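Local coordinates for 1-pyrroline-5-carboxylate dehydrogenase (PDB 1UZB), which probably catalyses the NAD(P)-dependent oxidation of glutamate semialdehyde, the hydrolysed, ring-opened form of 1-pyrroline-5-carboxylate, to glutamate, at residues G177-P182 with N202-K207; P208-V213 with P237-E242; I256-S261 with A285-G290; E463-N468 with G487-G492. All coordinates share one frame; numbering follows the deposited sequence. Where two conformers were deposited one is given.

In the fold
Contacts 1 and 3 lie in one sheet, their centres 11 Å apart, joined where strand 165-180 meets strand 255-259: Val-178 O and Asn-257 N are 2.9 Å apart, a probable hydrogen bond. Contact 2 continues contact 1 beyond the strand end, where Lys-207 NZ probably bonds to Gly-240 O at 3.2 Å; in aldehyde dehydrogenases the C-terminal ends of these strands receive the dinucleotide, probably here too. Contact 4 meets contact 3 through Thr-289 OG1 and Leu-490 O, 2.6 Å apart, close to Glu-288 and Cys-322 of the presumed active site. Contacts 2 and 4 lie on opposite sides of the chain's centre, nearest atoms about 17 Å apart.

Contact 1 of 4, residues G177-P182 with N202-K207; sequences GVVIAP and NTVIAK
Lys-207, Val-179 and Gly-177 lose the most surface here, and all three take part in a parallel ladder of main-chain bonds. Lys-207 gives its N-H to Val-179 O at 2.8 Å, almost straight at 174°, and its own O receives Ala-181 N at 3.2 Å. A water donates to both Ala-181 O and Lys-207 O, closing the ladder where the strands end. The lysine chain, bent at chi2 (-148°), then leaves the pair, and its NZ bonds to Gly-240 O.

Val-179 is bonded through both backbone polar atoms, its O by Lys-207 and its N donating to Ile-205 O at 2.8 Å. Its CG1 stands anti to the backbone N (chi1 165°), which puts CG2 beside that N and against Val-204 CG1 at 3.4 Å, tighter than normal carbon contact. Ala-206 lies on this same face, which helix 188-199 covers with Met-193 and Ile-194. Gly-177 starts the ladder: its N donates to Thr-203 O (3.0 Å) while its O accepts from Ile-205 N.

With the CA atoms of Val-179 and Ala-206 4.6 Å apart and helix 188-199 linking the strands, this is the beta-alpha-beta crossover of a Rossmann-like domain.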
loop_
_atom_site.group_PDB
_atom_site.type_symbol
_atom_site.label_atom_id
_atom_site.label_comp_id
_atom_site.label_asym_id
_atom_site.label_seq_id
_atom_site.Cartn_x
_atom_site.Cartn_y
_atom_site.Cartn_z
ATOM N N GLY A 177 -12.863 11.516 32.376
ATOM C CA GLY A 177 -12.307 12.858 32.395
ATOM C C GLY A 177 -13.376 13.930 32.358
ATOM O O GLY A 177 -14.570 13.638 32.261
ATOM N N VAL A 178 -12.947 15.183 32.445
ATOM C CA VAL A 178 -13.883 16.293 32.422
ATOM C C VAL A 178 -13.664 17.190 31.207
ATOM O O VAL A 178 -12.524 17.441 30.790
ATOM C CB VAL A 178 -13.783 17.143 33.722
ATOM C CG1 VAL A 178 -12.367 17.672 33.900
ATOM C CG2 VAL A 178 -14.786 18.294 33.677
ATOM N N VAL A 179 -14.775 17.639 30.633
ATOM C CA VAL A 179 -14.768 18.530 29.485
ATOM C C VAL A 179 -15.358 19.865 29.931
ATOM O O VAL A 179 -16.444 19.910 30.513
ATOM C CB VAL A 179 -15.620 17.952 28.328
ATOM C CG1 VAL A 179 -15.924 19.032 27.295
ATOM C CG2 VAL A 179 -14.877 16.797 27.675
ATOM N N ILE A 180 -14.629 20.944 29.671
ATOM C CA ILE A 180 -15.069 22.290 30.025
ATOM C C ILE A 180 -15.171 23.018 28.690
ATOM O O ILE A 180 -14.162 23.406 28.096
ATOM C CB ILE A 180 -14.044 22.962 30.965
ATOM C CG1 ILE A 180 -13.953 22.149 32.262
ATOM C CG2 ILE A 180 -14.455 24.401 31.264
ATOM C CD1 ILE A 180 -12.895 22.619 33.224
ATOM N N ALA A 181 -16.406 23.181 28.223
ATOM C CA ALA A 181 -16.692 23.786 26.925
ATOM C C ALA A 181 -16.935 25.292 26.901
ATOM O O ALA A 181 -17.279 25.902 27.911
ATOM C CB ALA A 181 -17.882 23.068 26.290
ATOM N N PRO A 182 -16.771 25.906 25.720
ATOM C CA PRO A 182 -16.960 27.342 25.514
ATOM C C PRO A 182 -18.388 27.689 25.108
ATOM O O PRO A 182 -19.159 26.819 24.697
ATOM C CB PRO A 182 -15.978 27.643 24.396
ATOM C CG PRO A 182 -16.157 26.449 23.518
ATOM C CD PRO A 182 -16.188 25.288 24.513
ATOM N N ASN A 202 -13.058 6.348 26.390
ATOM C CA ASN A 202 -13.057 7.106 27.637
ATOM C C ASN A 202 -14.496 7.473 27.978
ATOM O O ASN A 202 -15.406 7.298 27.161
ATOM C CB ASN A 202 -12.251 8.397 27.475
ATOM C CG ASN A 202 -10.793 8.145 27.176
ATOM O OD1 ASN A 202 -10.010 7.820 28.069
ATOM N ND2 ASN A 202 -10.416 8.288 25.910
ATOM N N THR A 203 -14.705 7.966 29.196
ATOM C CA THR A 203 -16.025 8.422 29.609
ATOM C C THR A 203 -15.836 9.883 30.007
ATOM O O THR A 203 -14.742 10.291 30.416
ATOM C CB THR A 203 -16.614 7.580 30.755
ATOM O OG1 THR A 203 -15.745 7.622 31.889
ATOM C CG2 THR A 203 -16.802 6.139 30.292
ATOM N N VAL A 204 -16.898 10.672 29.877
ATOM C CA VAL A 204 -16.803 12.100 30.119
ATOM C C VAL A 204 -17.887 12.755 30.965
ATOM O O VAL A 204 -19.054 12.353 30.941
ATOM C CB VAL A 204 -16.767 12.833 28.741
ATOM C CG1 VAL A 204 -16.943 14.336 28.908
ATOM C CG2 VAL A 204 -15.465 12.523 28.028
ATOM N N ILE A 205 -17.469 13.762 31.726
ATOM C CA ILE A 205 -18.373 14.587 32.516
ATOM C C ILE A 205 -18.200 15.938 31.819
ATOM O O ILE A 205 -17.104 16.496 31.799
ATOM C CB ILE A 205 -17.936 14.712 33.987
ATOM C CG1 ILE A 205 -17.942 13.334 34.651
ATOM C CG2 ILE A 205 -18.885 15.648 34.724
ATOM C CD1 ILE A 205 -17.473 13.351 36.093
ATOM N N ALA A 206 -19.272 16.448 31.223
ATOM C CA ALA A 206 -19.195 17.707 30.494
ATOM C C ALA A 206 -19.856 18.883 31.185
ATOM O O ALA A 206 -21.006 18.793 31.625
ATOM C CB ALA A 206 -19.794 17.531 29.100
ATOM N N LYS A 207 -19.116 19.983 31.285
ATOM C CA LYS A 207 -19.637 21.200 31.883
ATOM C C LYS A 207 -19.811 22.221 30.770
ATOM O O LYS A 207 -18.832 22.723 30.217
ATOM C CB LYS A 207 -18.682 21.779 32.931
ATOM C CG LYS A 207 -19.291 22.988 33.640
ATOM C CD LYS A 207 -18.263 24.021 34.058
ATOM C CE LYS A 207 -18.958 25.283 34.559
ATOM N NZ LYS A 207 -18.000 26.359 34.934
HETATM O O HOH W 1 -17.806 25.359 30.549
#

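Contact 2 of 4, residues P208-V213 with P237-E242; sequences PAEDAV and PGVGEE
Pro-208 lays its ring obliquely across that of Pro-237, CG coming to 3.7 Å from CB of Pro-237. From another side Val-213 crosses Pro-237 at about a right angle, and its CG1 meets the same CB at 3.8 Å, so one methylene is held by two apolar neighbours. Met-53 of strand 52-57 packs on Val-213, Pro-237 and Glu-210.

The polar half belongs to Glu-210. CG lies anti to the carbonyl carbon (chi1 -62°) and the chain runs extended from there, taking CG past Gly-238 O (3.3 Å) and the carboxylate on to the backbone of Gly-240. There OE1 accepts the N-H of Gly-240 at 2.7 Å with 173° at the hydrogen, the donor arriving nearly in line with the C-O bond. A water 2.7 Å from OE1 also lies close to Gly-238 O. A second water bridges the two backbones, donating to Pro-208 O and accepting from Gly-238 N at 2.8 Å. With an alanine in place of Glu-210 the carboxylate is gone, and the Gly-240 N-H would probably be left without this acceptor and the loop 237-242 less firmly tied to 208-213.

Both segments follow neighbouring parallel strands, 203-207 and 233-235, and each leads into a helix; such strand-end loops form the rim where Rossmann-like domains of aldehyde dehydrogenases hold the adenosine part of the cofactor.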
loop_
_atom_site.group_PDB
_atom_site.type_symbol
_atom_site.label_atom_id
_atom_site.label_comp_id
_atom_site.label_asym_id
_atom_site.label_seq_id
_atom_site.Cartn_x
_atom_site.Cartn_y
_atom_site.Cartn_z
ATOM N N PRO A 208 -21.061 22.524 30.408
ATOM C CA PRO A 208 -21.306 23.503 29.349
ATOM C C PRO A 208 -21.010 24.896 29.884
ATOM O O PRO A 208 -20.961 25.097 31.099
ATOM C CB PRO A 208 -22.787 23.319 29.054
ATOM C CG PRO A 208 -23.343 22.985 30.421
ATOM C CD PRO A 208 -22.328 21.998 30.950
ATOM N N ALA A 209 -20.793 25.851 28.988
ATOM C CA ALA A 209 -20.553 27.224 29.408
ATOM C C ALA A 209 -21.905 27.744 29.898
ATOM O O ALA A 209 -22.947 27.380 29.350
ATOM C CB ALA A 209 -20.051 28.052 28.233
ATOM N N GLU A 210 -21.889 28.582 30.929
ATOM C CA GLU A 210 -23.123 29.122 31.503
ATOM C C GLU A 210 -24.101 29.745 30.514
ATOM O O GLU A 210 -25.312 29.571 30.645
ATOM C CB GLU A 210 -22.805 30.170 32.575
ATOM C CG GLU A 210 -22.021 29.664 33.765
ATOM C CD GLU A 210 -21.897 30.717 34.853
ATOM O OE1 GLU A 210 -21.078 30.527 35.773
ATOM O OE2 GLU A 210 -22.627 31.730 34.791
ATOM N N ASP A 211 -23.576 30.472 29.532
ATOM C CA ASP A 211 -24.410 31.150 28.543
ATOM C C ASP A 211 -25.026 30.243 27.486
ATOM O O ASP A 211 -25.874 30.688 26.710
ATOM C CB ASP A 211 -23.601 32.243 27.837
ATOM C CG ASP A 211 -23.238 33.392 28.758
ATOM O OD1 ASP A 211 -24.164 34.064 29.259
ATOM O OD2 ASP A 211 -22.030 33.626 28.975
ATOM N N ALA A 212 -24.617 28.978 27.458
ATOM C CA ALA A 212 -25.118 28.048 26.456
ATOM C C ALA A 212 -25.561 26.702 27.018
ATOM O O ALA A 212 -25.406 25.667 26.368
ATOM C CB ALA A 212 -24.047 27.840 25.385
ATOM N N VAL A 213 -26.138 26.715 28.214
ATOM C CA VAL A 213 -26.588 25.476 28.844
ATOM C C VAL A 213 -27.780 24.805 28.150
ATOM O O VAL A 213 -27.905 23.580 28.176
ATOM C CB VAL A 213 -26.954 25.705 30.330
ATOM C CG1 VAL A 213 -25.717 26.107 31.109
ATOM C CG2 VAL A 213 -28.033 26.774 30.448
ATOM N N PRO A 237 -24.374 21.249 33.966
ATOM C CA PRO A 237 -24.366 22.713 33.890
ATOM C C PRO A 237 -24.186 23.256 35.310
ATOM O O PRO A 237 -24.691 22.668 36.270
ATOM C CB PRO A 237 -25.739 23.039 33.303
ATOM C CG PRO A 237 -26.592 21.857 33.719
ATOM C CD PRO A 237 -25.656 20.696 33.499
ATOM N N GLY A 238 -23.455 24.359 35.442
ATOM C CA GLY A 238 -23.227 24.942 36.752
ATOM C C GLY A 238 -22.868 26.413 36.699
ATOM O O GLY A 238 -22.529 26.944 35.643
ATOM N N VAL A 239 -22.944 27.076 37.848
ATOM C CA VAL A 239 -22.629 28.495 37.943
ATOM C C VAL A 239 -21.326 28.698 38.703
ATOM O O VAL A 239 -21.120 28.114 39.764
ATOM C CB VAL A 239 -23.749 29.267 38.673
ATOM C CG1 VAL A 239 -23.357 30.731 38.836
ATOM C CG2 VAL A 239 -25.050 29.147 37.900
ATOM N N GLY A 240 -20.445 29.525 38.155
ATOM C CA GLY A 240 -19.183 29.786 38.820
ATOM C C GLY A 240 -18.154 28.687 38.640
ATOM O O GLY A 240 -18.323 27.791 37.815
ATOM N N GLU A 241 -17.092 28.752 39.435
ATOM C CA GLU A 241 -16.003 27.784 39.360
ATOM C C GLU A 241 -16.186 26.505 40.177
ATOM O O GLU A 241 -15.385 25.582 40.059
ATOM C CB GLU A 241 -14.695 28.452 39.793
ATOM C CG GLU A 241 -14.350 29.722 39.034
ATOM C CD GLU A 241 -13.051 30.346 39.506
ATOM O OE1 GLU A 241 -12.945 30.662 40.710
ATOM O OE2 GLU A 241 -12.136 30.521 38.676
ATOM N N GLU A 242 -17.231 26.441 40.997
ATOM C CA GLU A 242 -17.457 25.267 41.841
ATOM C C GLU A 242 -17.270 23.909 41.164
ATOM O O GLU A 242 -16.366 23.156 41.522
ATOM C CB GLU A 242 -18.851 25.313 42.476
ATOM C CG GLU A 242 -19.102 24.153 43.439
ATOM C CD GLU A 242 -20.478 24.184 44.080
ATOM O OE1 GLU A 242 -20.762 23.290 44.905
ATOM O OE2 GLU A 242 -21.275 25.092 43.762
HETATM O O HOH W 2 -22.634 25.762 33.111
HETATM O O HOH W 3 -20.022 28.029 35.364
#

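Contact 3 of 4, residues I256-S261 with A285-G290; sequences INFTGS and AYVETG
With CG swung anti to its backbone N (chi1 169°), Phe-258 presents a ring edge to the second strand: CD2 stands 4.0 Å from Val-287 CB, and CE2 is 4.1 Å from Thr-289 CG2. The backbone N of Gly-260 lies 3.3 Å above one face of that ring, displaced toward the rim. A CB on Gly-260 would collide with Phe-258 CZ, consistent with glycine at this position. On the other side of the sheet Thr-259 places CG2, rather than OG1, anti to its N, and this methyl faces the end of Glu-288, whose position is only one of two deposited. Tyr-286 likewise has two conformers; in the one given, its OH bonds to Leu-505 O, while Asn-257 ND2 is held by Tyr-502 OH.

The main chains form a regular parallel ladder, the strand axes 4.7 Å apart and only 7° from parallel. Tyr-286 N donates to Ile-256 O and Phe-258 N to Tyr-286 O, both at 2.8 Å; Glu-288 N then reaches Phe-258 O, and Gly-260 N closes on Glu-288 O at 3.0 Å. Helix 262-272 packs on Phe-258, completing a beta-alpha-beta unit.

In the conformer given, Glu-288 OE1 accepts Gly-290 N. In that conformer it also touches Cys-322, and the Glu-Thr-Gly sequence matches the family motif, so Glu-288 is probably the general base. Chemically, then, a backbone held by four ladder hydrogen bonds carries a carboxylate that can occupy more than one position, consistent with the mobility known for that residue in relatives.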
loop_
_atom_site.group_PDB
_atom_site.type_symbol
_atom_site.label_atom_id
_atom_site.label_comp_id
_atom_site.label_asym_id
_atom_site.label_seq_id
_atom_site.Cartn_x
_atom_site.Cartn_y
_atom_site.Cartn_z
ATOM N N ILE A 256 -8.369 16.351 31.452
ATOM C CA ILE A 256 -9.173 17.558 31.362
ATOM C C ILE A 256 -9.061 18.084 29.941
ATOM O O ILE A 256 -7.959 18.251 29.426
ATOM C CB ILE A 256 -8.647 18.641 32.326
ATOM C CG1 ILE A 256 -8.660 18.113 33.760
ATOM C CG2 ILE A 256 -9.494 19.899 32.222
ATOM C CD1 ILE A 256 -7.611 18.757 34.649
ATOM N N ASN A 257 -10.204 18.314 29.303
ATOM C CA ASN A 257 -10.229 18.847 27.949
ATOM C C ASN A 257 -10.911 20.206 28.098
ATOM O O ASN A 257 -12.086 20.284 28.461
ATOM C CB ASN A 257 -11.022 17.913 27.030
ATOM C CG ASN A 257 -10.703 18.124 25.561
ATOM O OD1 ASN A 257 -9.774 18.854 25.207
ATOM N ND2 ASN A 257 -11.473 17.476 24.695
ATOM N N PHE A 258 -10.162 21.271 27.838
ATOM C CA PHE A 258 -10.669 22.625 28.005
ATOM C C PHE A 258 -10.473 23.544 26.814
ATOM O O PHE A 258 -9.440 23.510 26.146
ATOM C CB PHE A 258 -9.988 23.266 29.221
ATOM C CG PHE A 258 -10.218 24.749 29.343
ATOM C CD1 PHE A 258 -11.369 25.240 29.944
ATOM C CD2 PHE A 258 -9.270 25.653 28.864
ATOM C CE1 PHE A 258 -11.577 26.611 30.073
ATOM C CE2 PHE A 258 -9.468 27.031 28.985
ATOM C CZ PHE A 258 -10.622 27.509 29.591
ATOM N N THR A 259 -11.483 24.373 26.570
ATOM C CA THR A 259 -11.435 25.378 25.519
ATOM C C THR A 259 -12.085 26.608 26.142
ATOM O O THR A 259 -13.229 26.552 26.592
ATOM C CB THR A 259 -12.214 24.957 24.255
ATOM O OG1 THR A 259 -11.623 23.774 23.700
ATOM C CG2 THR A 259 -12.160 26.068 23.210
ATOM N N GLY A 260 -11.334 27.702 26.194
ATOM C CA GLY A 260 -11.837 28.933 26.778
ATOM C C GLY A 260 -10.747 29.983 26.893
ATOM O O GLY A 260 -9.789 29.982 26.117
ATOM N N SER A 261 -10.881 30.871 27.874
ATOM C CA SER A 261 -9.918 31.949 28.067
ATOM C C SER A 261 -8.557 31.493 28.580
ATOM O O SER A 261 -8.431 30.462 29.247
ATOM C CB SER A 261 -10.477 32.990 29.039
ATOM O OG SER A 261 -10.501 32.473 30.358
ATOM N N ALA A 285 -3.879 17.332 30.513
ATOM C CA ALA A 285 -4.732 18.502 30.364
ATOM C C ALA A 285 -4.497 19.093 28.988
ATOM O O ALA A 285 -3.365 19.447 28.638
ATOM C CB ALA A 285 -4.414 19.533 31.439
ATOM N N TYR A 286 -5.565 19.181 28.207
ATOM C CA TYR A 286 -5.494 19.739 26.867
ATOM C C TYR A 286 -6.250 21.051 26.915
ATOM O O TYR A 286 -7.393 21.097 27.363
ATOM C CB TYR A 286 -6.123 18.764 25.868
ATOM C CG TYR A 286 -6.093 17.305 26.297
ATOM C CD1 TYR A 286 -7.143 16.752 27.026
ATOM C CD2 TYR A 286 -5.013 16.482 25.978
ATOM C CE1 TYR A 286 -7.122 15.416 27.425
ATOM C CE2 TYR A 286 -4.982 15.143 26.372
ATOM C CZ TYR A 286 -6.042 14.615 27.093
ATOM O OH TYR A 286 -6.039 13.288 27.471
ATOM N N VAL A 287 -5.599 22.128 26.489
ATOM C CA VAL A 287 -6.234 23.433 26.525
ATOM C C VAL A 287 -6.082 24.237 25.234
ATOM O O VAL A 287 -5.017 24.252 24.616
ATOM C CB VAL A 287 -5.678 24.276 27.701
ATOM C CG1 VAL A 287 -5.844 23.518 29.015
ATOM C CG2 VAL A 287 -4.213 24.603 27.463
ATOM N N GLU A 288 -7.173 24.876 24.820
ATOM C CA GLU A 288 -7.195 25.743 23.640
ATOM C C GLU A 288 -7.590 27.061 24.287
ATOM O O GLU A 288 -8.706 27.197 24.794
ATOM C CB GLU A 288 -8.252 25.278 22.632
ATOM C CG GLU A 288 -8.145 25.916 21.247
ATOM C CD GLU A 288 -9.068 27.109 21.056
ATOM O OE1 GLU A 288 -8.798 28.189 21.628
ATOM O OE2 GLU A 288 -10.074 26.959 20.332
ATOM N N THR A 289 -6.675 28.025 24.262
ATOM C CA THR A 289 -6.870 29.292 24.953
ATOM C C THR A 289 -6.980 30.612 24.194
ATOM O O THR A 289 -6.587 31.657 24.720
ATOM C CB THR A 289 -5.770 29.436 26.010
ATOM O OG1 THR A 289 -4.510 29.082 25.422
ATOM C CG2 THR A 289 -6.040 28.506 27.184
ATOM N N GLY A 290 -7.502 30.573 22.977
ATOM C CA GLY A 290 -7.680 31.799 22.216
ATOM C C GLY A 290 -6.465 32.344 21.498
ATOM O O GLY A 290 -5.439 31.678 21.391
HETATM O O HOH W 4 -10.629 29.790 23.728
#

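Contact 4 of 4, residues E463-N468 with G487-G492; sequences EFHVGN and GFKLSG
His-465 and Phe-488 form an offset stack, ring centroids 4.3 Å apart and planes 27° from each other. The overlap is by one corner: Phe-488 CD1 sits 3.3 Å above the centre of the imidazole. On the opposite face of the phenyl ring, Gly-467 CA makes a CH-pi contact 4.0 Å from the centroid, 15° off the normal, so the ring is clasped between histidine and glycine. CG of Phe-488 lies beside its backbone N (chi1 -58°), directing the ring toward segment 463-468. Lys-489 comes to the imidazole differently, its CD lying in the ring plane 3.8 Å from His-465 CD2. Its NZ goes on to Thr-441 O and to a water 2.7 Å from His-465 O. An alanine in place of His-465 would probably strip the stacking partner from one face of Phe-488 and take from Lys-489 CD the ring edge it meets.

Bare backbones meet at Gly-467 and Gly-487, CA to CA 4.1 Å, where a beta-carbon on Gly-467 would clash. His-465 itself centres an inverse gamma turn, Val-466 N bonding to Phe-464 O, that carries the chain from helix 454-463 toward strand 468-471. At Asn-468 the sheet containing strand 468-471 runs on into a parallel strand of the second subunit, whose Met-509 also packs on Phe-488.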
loop_
_atom_site.group_PDB
_atom_site.type_symbol
_atom_site.label_atom_id
_atom_site.label_comp_id
_atom_site.label_asym_id
_atom_site.label_seq_id
_atom_site.Cartn_x
_atom_site.Cartn_y
_atom_site.Cartn_z
ATOM N N GLU A 463 7.499 31.111 8.354
ATOM C CA GLU A 463 7.743 31.991 9.498
ATOM C C GLU A 463 6.598 32.691 10.229
ATOM O O GLU A 463 6.834 33.283 11.281
ATOM C CB GLU A 463 8.782 33.039 9.092
ATOM C CG GLU A 463 10.133 32.451 8.700
ATOM C CD GLU A 463 10.815 31.736 9.851
ATOM O OE1 GLU A 463 11.053 32.387 10.891
ATOM O OE2 GLU A 463 11.115 30.528 9.719
ATOM N N PHE A 464 5.383 32.669 9.689
ATOM C CA PHE A 464 4.242 33.291 10.375
ATOM C C PHE A 464 3.861 32.195 11.379
ATOM O O PHE A 464 3.193 31.218 11.023
ATOM C CB PHE A 464 3.112 33.541 9.374
ATOM C CG PHE A 464 2.025 34.466 9.873
ATOM C CD1 PHE A 464 1.676 34.522 11.224
ATOM C CD2 PHE A 464 1.290 35.228 8.964
ATOM C CE1 PHE A 464 0.604 35.316 11.653
ATOM C CE2 PHE A 464 0.221 36.023 9.388
ATOM C CZ PHE A 464 -0.120 36.062 10.730
ATOM N N HIS A 465 4.287 32.365 12.628
ATOM C CA HIS A 465 4.099 31.342 13.655
ATOM C C HIS A 465 2.734 31.181 14.308
ATOM O O HIS A 465 2.524 31.564 15.460
ATOM C CB HIS A 465 5.174 31.516 14.740
ATOM C CG HIS A 465 5.439 30.275 15.538
ATOM N ND1 HIS A 465 5.876 29.100 14.964
ATOM C CD2 HIS A 465 5.337 30.028 16.868
ATOM C CE1 HIS A 465 6.031 28.184 15.903
ATOM N NE2 HIS A 465 5.711 28.720 17.067
ATOM N N VAL A 466 1.812 30.583 13.559
ATOM C CA VAL A 466 0.469 30.308 14.051
ATOM C C VAL A 466 0.123 28.884 13.629
ATOM O O VAL A 466 0.640 28.384 12.628
ATOM C CB VAL A 466 -0.581 31.297 13.479
ATOM C CG1 VAL A 466 -0.317 32.701 14.009
ATOM C CG2 VAL A 466 -0.550 31.284 11.965
ATOM N N GLY A 467 -0.747 28.235 14.395
ATOM C CA GLY A 467 -1.118 26.864 14.088
ATOM C C GLY A 467 -2.007 26.693 12.871
ATOM O O GLY A 467 -2.012 25.628 12.253
ATOM N N ASN A 468 -2.773 27.728 12.537
ATOM C CA ASN A 468 -3.673 27.694 11.386
ATOM C C ASN A 468 -3.487 28.971 10.586
ATOM O O ASN A 468 -3.916 30.052 11.003
ATOM C CB ASN A 468 -5.133 27.562 11.837
ATOM C CG ASN A 468 -5.483 26.149 12.262
ATOM O OD1 ASN A 468 -5.147 25.705 13.367
ATOM N ND2 ASN A 468 -6.150 25.422 11.371
ATOM N N GLY A 487 -3.459 25.874 18.134
ATOM C CA GLY A 487 -2.348 26.795 18.002
ATOM C C GLY A 487 -1.045 26.523 18.715
ATOM O O GLY A 487 -0.794 25.424 19.221
ATOM N N PHE A 488 -0.222 27.570 18.743
ATOM C CA PHE A 488 1.102 27.564 19.361
ATOM C C PHE A 488 1.114 28.570 20.511
ATOM O O PHE A 488 0.174 29.354 20.690
ATOM C CB PHE A 488 2.167 28.032 18.359
ATOM C CG PHE A 488 2.250 27.217 17.098
ATOM C CD1 PHE A 488 2.636 27.822 15.904
ATOM C CD2 PHE A 488 1.998 25.850 17.106
ATOM C CE1 PHE A 488 2.773 27.077 14.734
ATOM C CE2 PHE A 488 2.134 25.094 15.938
ATOM C CZ PHE A 488 2.524 25.712 14.752
ATOM N N LYS A 489 2.197 28.552 21.277
ATOM C CA LYS A 489 2.378 29.499 22.366
ATOM C C LYS A 489 1.203 29.561 23.340
ATOM O O LYS A 489 0.662 28.522 23.712
ATOM C CB LYS A 489 2.693 30.875 21.761
ATOM C CG LYS A 489 4.027 30.872 21.000
ATOM C CD LYS A 489 4.125 31.969 19.951
ATOM C CE LYS A 489 4.016 33.355 20.552
ATOM N NZ LYS A 489 4.137 34.390 19.480
ATOM N N LEU A 490 0.793 30.754 23.762
ATOM C CA LEU A 490 -0.296 30.817 24.724
ATOM C C LEU A 490 -1.693 30.592 24.157
ATOM O O LEU A 490 -2.698 30.874 24.815
ATOM C CB LEU A 490 -0.212 32.111 25.547
ATOM C CG LEU A 490 1.023 32.128 26.465
ATOM C CD1 LEU A 490 0.970 33.350 27.375
ATOM C CD2 LEU A 490 1.090 30.850 27.298
ATOM N N SER A 491 -1.753 30.079 22.929
ATOM C CA SER A 491 -3.034 29.740 22.325
ATOM C C SER A 491 -3.386 28.309 22.739
ATOM O O SER A 491 -4.453 27.803 22.401
ATOM C CB SER A 491 -2.976 29.855 20.803
ATOM O OG SER A 491 -2.972 31.220 20.431
ATOM N N GLY A 492 -2.486 27.657 23.471
ATOM C CA GLY A 492 -2.791 26.315 23.931
ATOM C C GLY A 492 -1.732 25.248 23.782
ATOM O O GLY A 492 -0.565 25.530 23.514
HETATM O O HOH W 5 3.096 33.909 16.722
#